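Local coordinates for protein extracellular subtilisin-like serine proteinase (Vibrio sp. PA-44, PDB 1SH7) that probably hydrolyses peptide bonds as a calcium-binding, subtilisin-like serine endopeptidase secreted by a cold-adapted bacterium, this chain being its catalytic subtilase domain, at residues Gly30-Val35 with Asn88-Gly93; Gln133-Asp138 with Pro167-Ser172; Asp196-Gly201 with Arg262-Lys267; Gly71-Gly76 with Ser202-Ala207. All coordinates share one frame; numbering follows the deposited sequence.

Interaction 1: Gly30-Val35 with Asn88-Gly93; sequences GVTAYV and NVNIVG
Strands 32-35 and 90-93 run parallel, 24° apart and 4.6 Å between axes, with Thr32 opposite Asn90, Ala33 opposite Ile91, Tyr34 opposite Val92 and Val35 opposite Gly93. Toward 90-93 the backbone bonds come from Val31, Ala33 and Val35, whereas Thr32 and Tyr34 bond to strand 123-127 on the other side: Ala33 N reaches Asn90 O at 2.8 Å, Val92 N returns to Ala33 O, and Val35 N meets Val92 O at 2.9 Å, almost straight at 177°. At the strand entrance Val31 O is gripped twice by one residue. Asn90 N binds it at 3.0 Å, and Asn90 ND2, its CG held beside the backbone N (chi1 -61°), comes from above the carbonyl plane at 3.1 Å. Asparagine suits the place, since ND2 also shares a water with Gly30 N, in the loop leading into the partner strand. On this face Val92 lies alongside Tyr34, Val92 CB being 3.7 Å from Tyr34 CD1. Val92 CG2 touches Thr32 CG2 at 3.6 Å. Ala33, Val35 and Ile91 occupy the other face, where Ala33 CB meets Ile91 CD1 at 4.1 Å. Small and beta-branched residues fit this side, which helix 70-79 covers. The chemistry implies a regular pair of neighbouring strands, second and third from the 51-56 edge of the parallel subtilase sheet: backbone bonding fixes the register, and apolar packing flanks the strand that leads into Asp37 of the predicted charge relay.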
loop_
_atom_site.group_PDB
_atom_site.type_symbol
_atom_site.label_atom_id
_atom_site.label_comp_id
_atom_site.label_asym_id
_atom_site.label_seq_id
_atom_site.Cartn_x
_atom_site.Cartn_y
_atom_site.Cartn_z
ATOM N N GLY A 30 7.190 -14.130 -7.532
ATOM C CA GLY A 30 6.000 -14.959 -7.686
ATOM C C GLY A 30 4.717 -14.381 -7.118
ATOM O O GLY A 30 3.738 -15.098 -7.002
ATOM N N VAL A 31 4.727 -13.100 -6.750
ATOM C CA VAL A 31 3.570 -12.433 -6.167
ATOM C C VAL A 31 3.227 -11.260 -7.092
ATOM O O VAL A 31 4.089 -10.743 -7.821
ATOM C CB VAL A 31 3.840 -11.964 -4.709
ATOM C CG1 VAL A 31 2.616 -11.285 -4.092
ATOM C CG2 VAL A 31 4.267 -13.148 -3.850
ATOM N N THR A 32 1.958 -10.890 -7.137
ATOM C CA THR A 32 1.526 -9.826 -8.010
ATOM C C THR A 32 0.793 -8.788 -7.157
ATOM O O THR A 32 -0.061 -9.148 -6.354
ATOM C CB THR A 32 0.634 -10.394 -9.110
ATOM O OG1 THR A 32 1.359 -11.342 -9.932
ATOM C CG2 THR A 32 0.185 -9.313 -10.099
ATOM N N ALA A 33 1.149 -7.522 -7.343
ATOM C CA ALA A 33 0.482 -6.408 -6.680
ATOM C C ALA A 33 -0.329 -5.677 -7.718
ATOM O O ALA A 33 0.236 -5.256 -8.730
ATOM C CB ALA A 33 1.486 -5.461 -6.056
ATOM N N TYR A 34 -1.628 -5.518 -7.433
ATOM C CA TYR A 34 -2.561 -4.817 -8.300
ATOM C C TYR A 34 -2.712 -3.394 -7.778
ATOM O O TYR A 34 -3.168 -3.200 -6.654
ATOM C CB TYR A 34 -3.902 -5.551 -8.331
ATOM C CG TYR A 34 -3.786 -6.868 -9.012
ATOM C CD1 TYR A 34 -3.961 -6.980 -10.402
ATOM C CD2 TYR A 34 -3.439 -7.995 -8.302
ATOM C CE1 TYR A 34 -3.799 -8.193 -11.041
ATOM C CE2 TYR A 34 -3.266 -9.230 -8.940
ATOM C CZ TYR A 34 -3.443 -9.310 -10.312
ATOM O OH TYR A 34 -3.277 -10.522 -10.947
ATOM N N VAL A 35 -2.301 -2.416 -8.583
ATOM C CA VAL A 35 -2.261 -1.022 -8.166
ATOM C C VAL A 35 -3.447 -0.303 -8.750
ATOM O O VAL A 35 -3.506 -0.083 -9.966
ATOM C CB VAL A 35 -0.927 -0.399 -8.582
ATOM C CG1 VAL A 35 -0.849 1.055 -8.202
ATOM C CG2 VAL A 35 0.203 -1.224 -7.996
ATOM N N ASN A 88 11.382 -7.692 -6.414
ATOM C CA ASN A 88 11.068 -8.550 -7.558
ATOM C C ASN A 88 9.619 -8.938 -7.698
ATOM O O ASN A 88 9.290 -9.954 -8.311
ATOM C CB ASN A 88 11.988 -9.789 -7.564
ATOM C CG ASN A 88 13.270 -9.511 -8.267
ATOM O OD1 ASN A 88 13.266 -9.282 -9.487
ATOM N ND2 ASN A 88 14.377 -9.435 -7.514
ATOM N N VAL A 89 8.730 -8.098 -7.170
ATOM C CA VAL A 89 7.298 -8.330 -7.277
ATOM C C VAL A 89 6.822 -8.016 -8.695
ATOM O O VAL A 89 7.453 -7.259 -9.425
ATOM C CB VAL A 89 6.518 -7.484 -6.211
ATOM C CG1 VAL A 89 6.430 -6.053 -6.621
ATOM C CG2 VAL A 89 5.151 -8.082 -5.908
ATOM N N ASN A 90 5.733 -8.649 -9.098
ATOM C CA ASN A 90 5.034 -8.268 -10.309
ATOM C C ASN A 90 4.048 -7.153 -10.015
ATOM O O ASN A 90 3.369 -7.160 -8.977
ATOM C CB ASN A 90 4.325 -9.487 -10.907
ATOM C CG ASN A 90 5.291 -10.583 -11.273
ATOM O OD1 ASN A 90 6.090 -10.397 -12.178
ATOM N ND2 ASN A 90 5.251 -11.731 -10.538
ATOM N N ILE A 91 3.954 -6.190 -10.934
ATOM C CA ILE A 91 3.050 -5.056 -10.794
ATOM C C ILE A 91 2.050 -5.087 -11.946
ATOM O O ILE A 91 2.473 -5.271 -13.094
ATOM C CB ILE A 91 3.855 -3.723 -10.834
ATOM C CG1 ILE A 91 4.842 -3.614 -9.634
ATOM C CG2 ILE A 91 2.916 -2.546 -10.934
ATOM C CD1 ILE A 91 4.162 -3.316 -8.262
ATOM N N VAL A 92 0.765 -4.866 -11.644
ATOM C CA VAL A 92 -0.282 -4.731 -12.635
ATOM C C VAL A 92 -1.024 -3.427 -12.413
ATOM O O VAL A 92 -1.513 -3.170 -11.288
ATOM C CB VAL A 92 -1.247 -5.955 -12.625
ATOM C CG1 VAL A 92 -2.362 -5.753 -13.642
ATOM C CG2 VAL A 92 -0.485 -7.241 -12.934
ATOM N N GLY A 93 -1.118 -2.599 -13.470
ATOM C CA GLY A 93 -1.824 -1.312 -13.420
ATOM C C GLY A 93 -3.322 -1.459 -13.606
ATOM O O GLY A 93 -3.767 -2.078 -14.564
HETATM O O HOH W 1 7.635 -13.334 -10.316
#

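Interaction 2: Gln133-Asp138 with Pro167-Ser172; sequences QSTALD and PARVPS. With CA (calcium ion), chain C.
Arg169 starts with CG wedged between its backbone N and carbonyl carbon (chi1 70°) and then runs extended to NE, while Asp138 sets its CG beside the backbone N (chi1 -71°); the two side chains cross at about a right angle and bring opposite charges together. Asp138 OD2 forms a salt bridge with Arg169 NE at 2.9 Å and lies 3.0 Å from NH2 of the same arginine. The carboxylate and guanidinium planes are 53° apart, so this is a twisted approach of one oxygen rather than a flat, two-oxygen pairing. Gln133 covers one guanidinium face with its methylene CG, 3.7 Å from Arg169 NE, and the Thr135 methyl CG2 stands at the edge. Asp138 OD1 is bonded to Ser166 just before the turn, which leaves each carboxylate oxygen with its own polar partner. Val170 CG2 packs 3.6 Å from Asp138 CA, the two side chains sliding past each other in opposite directions, and Leu137 CD2 touches Pro167 CD at 4.0 Å. Serine suits the N-cap: Ser134 OG accepts from Leu137 N at 3.1 Å and starts helix 135-146. Pro167, preceded by a cis peptide, opens a type I turn closed by Val170 N on Pro167 O. Charge and apolar packing together join the first turn of the helix to the loop whose Pro171 O binds calcium, with the aspartate probably kept ionised by its arginine.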
loop_
_atom_site.group_PDB
_atom_site.type_symbol
_atom_site.label_atom_id
_atom_site.label_comp_id
_atom_site.label_asym_id
_atom_site.label_seq_id
_atom_site.Cartn_x
_atom_site.Cartn_y
_atom_site.Cartn_z
ATOM N N GLN A 133 -18.302 8.336 2.103
ATOM C CA GLN A 133 -18.884 7.026 2.406
ATOM C C GLN A 133 -19.706 6.517 1.218
ATOM O O GLN A 133 -20.553 7.241 0.684
ATOM C CB GLN A 133 -19.731 7.080 3.704
ATOM C CG GLN A 133 -18.913 7.101 5.034
ATOM C CD GLN A 133 -19.522 7.970 6.180
ATOM O OE1 GLN A 133 -20.061 9.064 5.943
ATOM N NE2 GLN A 133 -19.387 7.492 7.423
ATOM N N SER A 134 -19.432 5.272 0.794
ATOM C CA SER A 134 -20.138 4.597 -0.319
ATOM C C SER A 134 -20.372 3.140 0.066
ATOM O O SER A 134 -19.433 2.376 0.109
ATOM C CB SER A 134 -19.289 4.674 -1.597
ATOM O OG SER A 134 -19.764 3.865 -2.675
ATOM N N THR A 135 -21.606 2.722 0.355
ATOM C CA THR A 135 -21.815 1.306 0.652
ATOM C C THR A 135 -21.554 0.431 -0.580
ATOM O O THR A 135 -21.102 -0.700 -0.438
ATOM C CB THR A 135 -23.189 0.990 1.303
ATOM O OG1 THR A 135 -24.240 1.132 0.348
ATOM C CG2 THR A 135 -23.502 2.002 2.420
ATOM N N ALA A 136 -21.773 0.964 -1.775
ATOM C CA ALA A 136 -21.530 0.193 -2.997
ATOM C C ALA A 136 -20.043 -0.119 -3.182
ATOM O O ALA A 136 -19.682 -1.269 -3.477
ATOM C CB ALA A 136 -22.072 0.903 -4.214
ATOM N N LEU A 137 -19.189 0.883 -3.016
ATOM C CA LEU A 137 -17.729 0.654 -3.084
ATOM C C LEU A 137 -17.242 -0.245 -1.942
ATOM O O LEU A 137 -16.396 -1.119 -2.150
ATOM C CB LEU A 137 -16.983 1.985 -3.040
ATOM C CG LEU A 137 -15.451 1.976 -3.108
ATOM C CD1 LEU A 137 -14.908 1.130 -4.293
ATOM C CD2 LEU A 137 -14.937 3.445 -3.161
ATOM N N ASP A 138 -17.772 -0.034 -0.740
ATOM C CA ASP A 138 -17.441 -0.879 0.418
ATOM C C ASP A 138 -17.769 -2.335 0.125
ATOM O O ASP A 138 -17.001 -3.239 0.455
ATOM C CB ASP A 138 -18.233 -0.478 1.660
ATOM C CG ASP A 138 -17.809 0.837 2.250
ATOM O OD1 ASP A 138 -16.834 1.459 1.756
ATOM O OD2 ASP A 138 -18.412 1.315 3.266
ATOM N N PRO A 167 -12.807 3.676 0.458
ATOM C CA PRO A 167 -13.014 2.381 1.121
ATOM C C PRO A 167 -12.322 2.195 2.473
ATOM O O PRO A 167 -12.463 1.122 3.000
ATOM C CB PRO A 167 -12.389 1.398 0.132
ATOM C CG PRO A 167 -11.265 2.154 -0.452
ATOM C CD PRO A 167 -11.815 3.576 -0.630
ATOM N N ALA A 168 -11.610 3.177 3.014
ATOM C CA ALA A 168 -10.871 3.006 4.294
ATOM C C ALA A 168 -11.624 2.298 5.412
ATOM O O ALA A 168 -11.041 1.544 6.219
ATOM C CB ALA A 168 -10.416 4.356 4.816
ATOM N N ARG A 169 -12.910 2.584 5.513
ATOM C CA ARG A 169 -13.681 2.096 6.636
ATOM C C ARG A 169 -14.063 0.616 6.540
ATOM O O ARG A 169 -14.502 0.051 7.529
ATOM C CB ARG A 169 -14.911 2.964 6.840
ATOM C CG ARG A 169 -15.971 2.833 5.758
ATOM C CD ARG A 169 -17.118 3.747 6.027
ATOM N NE ARG A 169 -18.236 3.485 5.156
ATOM C CZ ARG A 169 -19.478 3.298 5.561
ATOM N NH1 ARG A 169 -19.791 3.315 6.863
ATOM N NH2 ARG A 169 -20.421 3.107 4.645
ATOM N N VAL A 170 -13.873 -0.020 5.380
ATOM C CA VAL A 170 -14.229 -1.458 5.222
ATOM C C VAL A 170 -13.489 -2.301 6.248
ATOM O O VAL A 170 -12.247 -2.405 6.181
ATOM C CB VAL A 170 -13.898 -1.967 3.811
ATOM C CG1 VAL A 170 -14.031 -3.501 3.716
ATOM C CG2 VAL A 170 -14.806 -1.326 2.775
ATOM N N PRO A 171 -14.193 -2.875 7.226
ATOM C CA PRO A 171 -13.486 -3.574 8.292
ATOM C C PRO A 171 -12.429 -4.559 7.800
ATOM O O PRO A 171 -11.318 -4.495 8.303
ATOM C CB PRO A 171 -14.621 -4.249 9.071
ATOM C CG PRO A 171 -15.786 -3.292 8.872
ATOM C CD PRO A 171 -15.654 -2.851 7.480
ATOM N N SER A 172 -12.706 -5.390 6.801
ATOM C CA SER A 172 -11.772 -6.481 6.430
ATOM C C SER A 172 -10.577 -6.058 5.551
ATOM O O SER A 172 -9.711 -6.848 5.210
ATOM C CB SER A 172 -12.533 -7.661 5.828
ATOM O OG SER A 172 -13.121 -7.297 4.608
HETATM CA CA CA C . -9.248 -3.409 9.074
HETATM O O HOH W 2 -10.247 -1.572 7.782
HETATM O O HOH W 3 -8.484 -5.607 9.238
HETATM O O HOH W 4 -10.485 -4.302 11.106
HETATM O O HOH W 5 -9.635 -1.586 10.558
#

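Interaction 3: Asp196-Gly201 with Arg262-Lys267; sequences DLFAPG and RGTTNK. With CA (calcium ion), chain C.
Phe198 N donates to Lys267 O at 2.9 Å and 170°, the one hydrogen bond joining the two segments directly. The carbonyl O of Lys267 also lies near the edge of the Phe198 ring, as does Thr265 O, 3.6 Å from CE1. Thr264 CG2 presses on the same end of the ring, 3.5 Å from CE1, so the ring packs against Thr264 and Thr265 of the loop. Thr264 places its hydroxyl apart from that methyl, bonded to Thr261 O and Gly192 N, which shows why a threonine serves here: one branch is apolar, the other polar. Thr265 does likewise. Its CG2, set between the backbone N and carbonyl carbon, rests 3.4 Å from Asp196 O, while OG1 receives Lys267 NZ at 2.7 Å. A water donates to Asp196 O and is held weakly by Lys267 NZ. Further out, both carboxylate oxygens of Asp196 bind calcium, OD2 at 2.4 Å, and OD2 also takes Thr175 N. Strand 197-200 is one of the two outermost strands of the seven-stranded parallel sheet. Strand 174-179 flanks it, helix 219-236 packs on Ala199, and the loop 262-267 lies against Phe198 as the chain enters strand 267-268.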
loop_
_atom_site.group_PDB
_atom_site.type_symbol
_atom_site.label_atom_id
_atom_site.label_comp_id
_atom_site.label_asym_id
_atom_site.label_seq_id
_atom_site.Cartn_x
_atom_site.Cartn_y
_atom_site.Cartn_z
ATOM N N ASP A 196 -5.839 0.253 10.810
ATOM C CA ASP A 196 -5.270 -0.986 11.315
ATOM C C ASP A 196 -3.830 -0.842 11.767
ATOM O O ASP A 196 -3.424 -1.512 12.696
ATOM C CB ASP A 196 -5.309 -2.071 10.250
ATOM C CG ASP A 196 -6.726 -2.491 9.883
ATOM O OD1 ASP A 196 -7.336 -3.298 10.613
ATOM O OD2 ASP A 196 -7.301 -2.081 8.881
ATOM N N LEU A 197 -3.076 0.021 11.094
ATOM C CA LEU A 197 -1.660 0.276 11.435
ATOM C C LEU A 197 -1.135 1.494 10.688
ATOM O O LEU A 197 -1.786 1.983 9.759
ATOM C CB LEU A 197 -0.768 -0.953 11.148
ATOM C CG LEU A 197 -0.287 -1.212 9.710
ATOM C CD1 LEU A 197 0.695 -2.363 9.601
ATOM C CD2 LEU A 197 -1.493 -1.491 8.827
ATOM N N PHE A 198 0.043 1.963 11.105
ATOM C CA PHE A 198 0.743 3.076 10.501
ATOM C C PHE A 198 1.892 2.538 9.647
ATOM O O PHE A 198 2.478 1.497 9.949
ATOM C CB PHE A 198 1.351 3.992 11.593
ATOM C CG PHE A 198 0.321 4.798 12.350
ATOM C CD1 PHE A 198 -0.159 4.371 13.595
ATOM C CD2 PHE A 198 -0.186 5.964 11.819
ATOM C CE1 PHE A 198 -1.119 5.086 14.266
ATOM C CE2 PHE A 198 -1.164 6.681 12.508
ATOM C CZ PHE A 198 -1.620 6.240 13.730
ATOM N N ALA A 199 2.271 3.287 8.620
ATOM C CA ALA A 199 3.491 3.001 7.872
ATOM C C ALA A 199 4.093 4.344 7.393
ATOM O O ALA A 199 3.405 5.358 7.402
ATOM C CB ALA A 199 3.148 2.096 6.670
ATOM N N PRO A 200 5.363 4.352 6.963
ATOM C CA PRO A 200 5.977 5.565 6.415
ATOM C C PRO A 200 5.178 6.247 5.295
ATOM O O PRO A 200 4.890 5.627 4.261
ATOM C CB PRO A 200 7.330 5.053 5.901
ATOM C CG PRO A 200 7.668 3.930 6.831
ATOM C CD PRO A 200 6.314 3.227 6.987
ATOM N N GLY A 201 4.838 7.518 5.495
ATOM C CA GLY A 201 4.092 8.263 4.490
ATOM C C GLY A 201 4.430 9.711 4.238
ATOM O O GLY A 201 3.971 10.288 3.234
ATOM N N ARG A 262 -3.584 9.496 18.641
ATOM C CA ARG A 262 -4.893 10.158 18.614
ATOM C C ARG A 262 -6.048 9.153 18.572
ATOM O O ARG A 262 -6.982 9.333 17.779
ATOM C CB ARG A 262 -4.997 10.944 17.316
ATOM C CG ARG A 262 -4.755 12.336 17.368
ATOM C CD ARG A 262 -5.533 13.017 16.291
ATOM N NE ARG A 262 -6.924 13.189 16.714
ATOM C CZ ARG A 262 -7.655 14.274 16.461
ATOM N NH1 ARG A 262 -7.160 15.287 15.764
ATOM N NH2 ARG A 262 -8.896 14.336 16.895
ATOM N N GLY A 263 -5.976 8.069 19.331
ATOM C CA GLY A 263 -7.022 7.052 19.290
ATOM C C GLY A 263 -6.882 5.963 18.251
ATOM O O GLY A 263 -7.842 5.236 17.950
ATOM N N THR A 264 -5.672 5.794 17.733
ATOM C CA THR A 264 -5.373 4.733 16.760
ATOM C C THR A 264 -4.497 3.738 17.459
ATOM O O THR A 264 -3.626 4.134 18.239
ATOM C CB THR A 264 -4.567 5.300 15.568
ATOM O OG1 THR A 264 -5.194 6.480 15.049
ATOM C CG2 THR A 264 -4.511 4.326 14.413
ATOM N N THR A 265 -4.694 2.457 17.169
ATOM C CA THR A 265 -3.818 1.438 17.689
ATOM C C THR A 265 -2.363 1.742 17.324
ATOM O O THR A 265 -2.021 2.131 16.186
ATOM C CB THR A 265 -4.280 0.039 17.257
ATOM O OG1 THR A 265 -3.480 -0.958 17.899
ATOM C CG2 THR A 265 -4.096 -0.189 15.783
ATOM N N ASN A 266 -1.504 1.568 18.315
ATOM C CA ASN A 266 -0.116 1.945 18.193
ATOM C C ASN A 266 0.714 0.797 17.574
ATOM O O ASN A 266 1.494 0.135 18.251
ATOM C CB ASN A 266 0.413 2.401 19.563
ATOM C CG ASN A 266 1.568 3.366 19.447
ATOM O OD1 ASN A 266 1.728 4.304 20.267
ATOM N ND2 ASN A 266 2.402 3.138 18.461
ATOM N N LYS A 267 0.483 0.564 16.280
ATOM C CA LYS A 267 1.184 -0.436 15.498
ATOM C C LYS A 267 1.826 0.200 14.280
ATOM O O LYS A 267 1.181 0.918 13.558
ATOM C CB LYS A 267 0.234 -1.529 15.034
ATOM C CG LYS A 267 -0.397 -2.344 16.209
ATOM C CD LYS A 267 -1.068 -3.594 15.668
ATOM C CE LYS A 267 -1.951 -4.295 16.727
ATOM N NZ LYS A 267 -3.207 -3.553 17.063
HETATM CA CA CA C . -9.248 -3.409 9.074
HETATM O O HOH W 6 -4.670 -3.341 14.013
HETATM O O HOH W 3 -8.484 -5.607 9.238
HETATM O O HOH W 2 -10.247 -1.572 7.782
HETATM O O HOH W 4 -10.485 -4.302 11.106
HETATM O O HOH W 5 -9.635 -1.586 10.558
#

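Interaction 4: Gly71-Gly76 with Ser202-Ala207; sequences GTHVAG and SQIKSA
Helix 70-79, which begins with the predicted catalytic His70 of the subtilase fold, is crossed by strand 204-207 of a two-stranded antiparallel hairpin at 105°. His73 carries most of the contact, a buried neighbour of His70 rather than a member of the charge relay. Its ring swings out with CG opposite the backbone N (chi1 -172°), and Ser206 CB sits over one face near the centre, 3.4 Å from the ring centroid and 5° off the normal, a CH-pi contact. At the edge, His73 NE2 makes a weak bond of 2.9 Å to Ile204 O. Ser206 OG donates to His73 O at 2.8 Å, in the carbonyl plane on a lone pair, so one serine supports both the ring and the backbone of this histidine. Gly76, with no side chain, lets Ser206 OG come 3.3 Å from Gly76 C. Thr72 turns its methyl CG2 to Ala207 CB at 3.6 Å and gives its hydroxyl to Asp66 OD2. Around this junction, strand 213-216 pairs with 204-207 and lays Ile216 against His73, while Met221 of helix 219-236 touches both His73 and Ile204; Val74 and Ala75 of helix 70-79 pack on strand 32-37.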
loop_
_atom_site.group_PDB
_atom_site.type_symbol
_atom_site.label_atom_id
_atom_site.label_comp_id
_atom_site.label_asym_id
_atom_site.label_seq_id
_atom_site.Cartn_x
_atom_site.Cartn_y
_atom_site.Cartn_z
ATOM N N GLY A 71 -0.044 6.984 -9.167
ATOM C CA GLY A 71 -0.046 5.548 -9.394
ATOM C C GLY A 71 1.327 4.937 -9.577
ATOM O O GLY A 71 1.628 3.865 -9.017
ATOM N N THR A 72 2.161 5.600 -10.365
ATOM C CA THR A 72 3.524 5.138 -10.588
ATOM C C THR A 72 4.335 5.195 -9.299
ATOM O O THR A 72 5.136 4.303 -9.023
ATOM C CB THR A 72 4.218 6.013 -11.673
ATOM O OG1 THR A 72 3.611 5.783 -12.957
ATOM C CG2 THR A 72 5.687 5.616 -11.867
ATOM N N HIS A 73 4.131 6.262 -8.539
ATOM C CA HIS A 73 4.887 6.500 -7.308
ATOM C C HIS A 73 4.521 5.417 -6.283
ATOM O O HIS A 73 5.394 4.822 -5.671
ATOM C CB HIS A 73 4.563 7.890 -6.814
ATOM C CG HIS A 73 5.393 8.363 -5.673
ATOM N ND1 HIS A 73 5.140 7.995 -4.367
ATOM C CD2 HIS A 73 6.424 9.240 -5.634
ATOM C CE1 HIS A 73 6.000 8.612 -3.572
ATOM N NE2 HIS A 73 6.787 9.375 -4.317
ATOM N N VAL A 74 3.223 5.128 -6.193
ATOM C CA VAL A 74 2.714 4.069 -5.324
ATOM C C VAL A 74 3.276 2.729 -5.760
ATOM O O VAL A 74 3.781 1.979 -4.921
ATOM C CB VAL A 74 1.167 4.062 -5.347
ATOM C CG1 VAL A 74 0.585 2.794 -4.772
ATOM C CG2 VAL A 74 0.622 5.299 -4.611
ATOM N N ALA A 75 3.226 2.423 -7.063
ATOM C CA ALA A 75 3.764 1.156 -7.549
ATOM C C ALA A 75 5.249 1.059 -7.270
ATOM O O ALA A 75 5.758 -0.013 -6.941
ATOM C CB ALA A 75 3.502 0.960 -9.063
ATOM N N GLY A 76 5.952 2.183 -7.386
ATOM C CA GLY A 76 7.379 2.190 -7.078
ATOM C C GLY A 76 7.703 1.847 -5.622
ATOM O O GLY A 76 8.728 1.215 -5.343
ATOM N N SER A 202 5.255 10.299 5.109
ATOM C CA SER A 202 5.765 11.647 4.927
ATOM C C SER A 202 7.125 11.634 4.219
ATOM O O SER A 202 8.015 10.880 4.597
ATOM C CB SER A 202 5.833 12.354 6.280
ATOM O OG SER A 202 4.503 12.717 6.690
ATOM N N GLN A 203 7.241 12.442 3.157
ATOM C CA GLN A 203 8.484 12.628 2.410
ATOM C C GLN A 203 9.006 11.334 1.882
ATOM O O GLN A 203 10.116 10.884 2.231
ATOM C CB GLN A 203 9.507 13.327 3.280
ATOM C CG GLN A 203 9.158 14.742 3.440
ATOM C CD GLN A 203 9.078 15.145 4.850
ATOM O OE1 GLN A 203 10.122 15.291 5.514
ATOM N NE2 GLN A 203 7.853 15.329 5.345
ATOM N N ILE A 204 8.191 10.702 1.052
ATOM C CA ILE A 204 8.575 9.426 0.447
ATOM C C ILE A 204 9.023 9.595 -1.005
ATOM O O ILE A 204 8.241 10.059 -1.867
ATOM C CB ILE A 204 7.383 8.393 0.472
ATOM C CG1 ILE A 204 6.878 8.141 1.904
ATOM C CG2 ILE A 204 7.782 7.095 -0.188
ATOM C CD1 ILE A 204 7.904 7.637 2.874
ATOM N N LYS A 205 10.251 9.183 -1.285
ATOM C CA LYS A 205 10.791 9.244 -2.645
ATOM C C LYS A 205 10.416 7.992 -3.433
ATOM O O LYS A 205 10.654 6.878 -2.986
ATOM C CB LYS A 205 12.297 9.377 -2.650
ATOM C CG LYS A 205 12.860 9.632 -4.048
ATOM C CD LYS A 205 14.367 9.740 -4.012
ATOM C CE LYS A 205 14.882 10.009 -5.409
ATOM N NZ LYS A 205 16.301 10.335 -5.333
ATOM N N SER A 206 9.929 8.183 -4.653
ATOM C CA SER A 206 9.620 7.036 -5.529
ATOM C C SER A 206 9.511 7.462 -6.991
ATOM O O SER A 206 9.629 8.637 -7.315
ATOM C CB SER A 206 8.311 6.374 -5.084
ATOM O OG SER A 206 8.138 5.090 -5.641
ATOM N N ALA A 207 9.247 6.502 -7.867
ATOM C CA ALA A 207 9.073 6.753 -9.304
ATOM C C ALA A 207 7.964 7.763 -9.639
ATOM O O ALA A 207 7.029 7.938 -8.868
ATOM C CB ALA A 207 8.828 5.448 -10.025
#

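Overall arrangement
Interactions 1 and 4 share one layer boundary: helix 70-79 lies on the sheet, with Val35 CG1 3.8 Å from Gly71 O. Both lie near the predicted charge relay: the Val35 side chain is about 4 Å from that of Asp37, and the His73 side chain about 6 Å from that of His70 and 7 Å from that of Ser220. The bound phenylmethanesulfonic acid lies about 8 Å from the Pro167 side chain and about 10 Å from that of His73. Interactions 2 and 3, about 5 Å apart at their nearest atoms, bind the same calcium through Pro171 and Asp196, with Gly173 completing the protein ligands. Interactions 1 and 3 reach the same sheet, 25 Å between centres.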